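PDB 2ZDJ: hypothetical protein TTMA177 from Thermus thermophilus phage TMA, which is of unknown function but adopts a small cystatin-like alpha and beta fold, one helix packed on an antiparallel sheet. Local coordinates for residues Leu27-Ser32 / Gly46-Val51. Sequence-based numbering, arbitrary orientation.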
loop_
_atom_site.group_PDB
_atom_site.type_symbol
_atom_site.label_atom_id
_atom_site.label_comp_id
_atom_site.label_asym_id
_atom_site.label_seq_id
_atom_site.Cartn_x
_atom_site.Cartn_y
_atom_site.Cartn_z
ATOM N N LEU A 27 1.762 3.946 -8.080
ATOM C CA LEU A 27 0.397 4.281 -8.453
ATOM C C LEU A 27 0.242 4.353 -9.981
ATOM O O LEU A 27 -0.737 3.850 -10.528
ATOM C CB LEU A 27 -0.027 5.617 -7.811
ATOM C CG LEU A 27 -0.114 5.725 -6.278
ATOM C CD1 LEU A 27 -0.343 7.176 -5.868
ATOM C CD2 LEU A 27 -1.241 4.855 -5.756
ATOM N N GLU A 28 1.209 4.953 -10.676
ATOM C CA GLU A 28 1.103 5.050 -12.134
ATOM C C GLU A 28 1.249 3.673 -12.750
ATOM O O GLU A 28 0.578 3.340 -13.729
ATOM C CB GLU A 28 2.178 5.981 -12.713
ATOM C CG GLU A 28 1.995 7.427 -12.335
ATOM C CD GLU A 28 2.856 8.358 -13.167
ATOM O OE1 GLU A 28 2.940 9.556 -12.808
ATOM O OE2 GLU A 28 3.437 7.892 -14.177
ATOM N N TYR A 29 2.145 2.883 -12.170
ATOM C CA TYR A 29 2.389 1.528 -12.630
ATOM C C TYR A 29 1.073 0.747 -12.619
ATOM O O TYR A 29 0.686 0.134 -13.615
ATOM C CB TYR A 29 3.396 0.845 -11.705
ATOM C CG TYR A 29 3.725 -0.583 -12.080
ATOM C CD1 TYR A 29 4.241 -0.894 -13.342
ATOM C CD2 TYR A 29 3.533 -1.619 -11.172
ATOM C CE1 TYR A 29 4.559 -2.203 -13.687
ATOM C CE2 TYR A 29 3.844 -2.932 -11.503
ATOM C CZ TYR A 29 4.357 -3.221 -12.762
ATOM O OH TYR A 29 4.669 -4.522 -13.084
ATOM N N ILE A 30 0.376 0.783 -11.492
ATOM C CA ILE A 30 -0.872 0.048 -11.379
ATOM C C ILE A 30 -2.072 0.787 -11.954
ATOM O O ILE A 30 -3.179 0.256 -11.984
ATOM C CB ILE A 30 -1.148 -0.338 -9.924
ATOM C CG1 ILE A 30 -1.427 0.903 -9.087
ATOM C CG2 ILE A 30 0.049 -1.097 -9.372
ATOM C CD1 ILE A 30 -1.834 0.577 -7.654
ATOM N N GLY A 31 -1.843 2.016 -12.407
ATOM C CA GLY A 31 -2.906 2.797 -13.014
ATOM C C GLY A 31 -3.968 3.334 -12.084
ATOM O O GLY A 31 -5.104 3.535 -12.502
ATOM N N SER A 32 -3.607 3.589 -10.832
ATOM C CA SER A 32 -4.563 4.106 -9.862
ATOM C C SER A 32 -4.583 5.628 -9.800
ATOM O O SER A 32 -3.534 6.269 -9.874
ATOM C CB SER A 32 -4.237 3.572 -8.474
ATOM O OG SER A 32 -5.000 4.258 -7.498
ATOM N N GLY A 46 9.183 -11.133 -8.471
ATOM C CA GLY A 46 9.660 -9.989 -9.231
ATOM C C GLY A 46 8.630 -8.952 -9.656
ATOM O O GLY A 46 8.902 -8.131 -10.532
ATOM N N ASP A 47 7.448 -8.975 -9.051
ATOM C CA ASP A 47 6.411 -8.003 -9.390
ATOM C C ASP A 47 5.694 -7.612 -8.098
ATOM O O ASP A 47 5.980 -8.166 -7.035
ATOM C CB ASP A 47 5.418 -8.621 -10.383
ATOM C CG ASP A 47 4.692 -7.580 -11.226
ATOM O OD1 ASP A 47 4.657 -6.393 -10.842
ATOM O OD2 ASP A 47 4.139 -7.956 -12.283
ATOM N N TYR A 48 4.786 -6.644 -8.176
ATOM C CA TYR A 48 4.030 -6.219 -6.998
ATOM C C TYR A 48 2.768 -7.067 -6.981
ATOM O O TYR A 48 1.895 -6.897 -7.823
ATOM C CB TYR A 48 3.677 -4.731 -7.102
ATOM C CG TYR A 48 4.863 -3.822 -6.908
ATOM C CD1 TYR A 48 5.217 -3.377 -5.637
ATOM C CD2 TYR A 48 5.663 -3.441 -7.988
ATOM C CE1 TYR A 48 6.337 -2.580 -5.438
ATOM C CE2 TYR A 48 6.787 -2.642 -7.805
ATOM C CZ TYR A 48 7.123 -2.216 -6.526
ATOM O OH TYR A 48 8.258 -1.452 -6.319
ATOM N N GLU A 49 2.680 -7.996 -6.036
ATOM C CA GLU A 49 1.523 -8.878 -5.941
ATOM C C GLU A 49 0.324 -8.169 -5.321
ATOM O O GLU A 49 -0.828 -8.441 -5.666
ATOM C CB GLU A 49 1.878 -10.108 -5.112
ATOM C CG GLU A 49 0.808 -11.185 -5.116
ATOM C CD GLU A 49 0.590 -11.779 -6.492
ATOM O OE1 GLU A 49 1.592 -12.160 -7.144
ATOM O OE2 GLU A 49 -0.584 -11.865 -6.918
ATOM N N GLU A 50 0.598 -7.267 -4.386
ATOM C CA GLU A 50 -0.457 -6.506 -3.741
ATOM C C GLU A 50 0.022 -5.092 -3.468
ATOM O O GLU A 50 1.215 -4.850 -3.247
ATOM C CB GLU A 50 -0.879 -7.160 -2.410
ATOM C CG GLU A 50 -1.734 -8.415 -2.540
ATOM C CD GLU A 50 -2.051 -9.072 -1.187
ATOM O OE1 GLU A 50 -2.394 -8.360 -0.216
ATOM O OE2 GLU A 50 -1.970 -10.308 -1.102
ATOM N N VAL A 51 -0.913 -4.153 -3.507
ATOM C CA VAL A 51 -0.611 -2.766 -3.200
ATOM C C VAL A 51 -1.797 -2.198 -2.419
ATOM O O VAL A 51 -2.939 -2.241 -2.871
ATOM C CB VAL A 51 -0.363 -1.925 -4.484
ATOM C CG1 VAL A 51 -0.104 -0.478 -4.119
ATOM C CG2 VAL A 51 0.837 -2.480 -5.245
#
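Tyr29 and Ile30, in the last turn of helix 20-30, face Asp47, Tyr48 and Val51 on strand 47-54, and the backbones stay well apart, with the CA atoms of Ile30 and Val51 8.7 Å from each other. The helix ends in a Schellman motif: Gly31 takes positive phi, and Ser32 N bonds back to Leu27 O. In the partner segment the strand turns a corner at Glu49, at a classic beta bulge in which the backbones of Glu49 and Glu50 both bond to Lys42. On the buried side, CD1 of Ile30 lies 4.1 Å from CG1 of Val51, whose side chain also packs on Ile26. Nearer the surface, Tyr29 reaches out with CG anti to its own nitrogen (chi1 180°), which carries the phenol to the strand. Its OH donates to OD1 of Asp47 over 2.9 Å; the oxygen sits at the ring edge, while the hydroxyl meets it on the syn side, 31° out of the carboxylate plane. The same OD1 accepts Tyr48 N at 2.7 Å, from the anti side and the opposite face. CE2 of Tyr29 also touches CD2 of Tyr48 at 4.0 Å, the two side chains meeting at a slant without stacking. Two donors thus grip one carboxylate oxygen, which should restrain the rotation of the carboxylate and probably favours its ionised form, so that a hydrogen bond near the surface supplements the apolar helix-on-sheet packing of this cystatin-like fold.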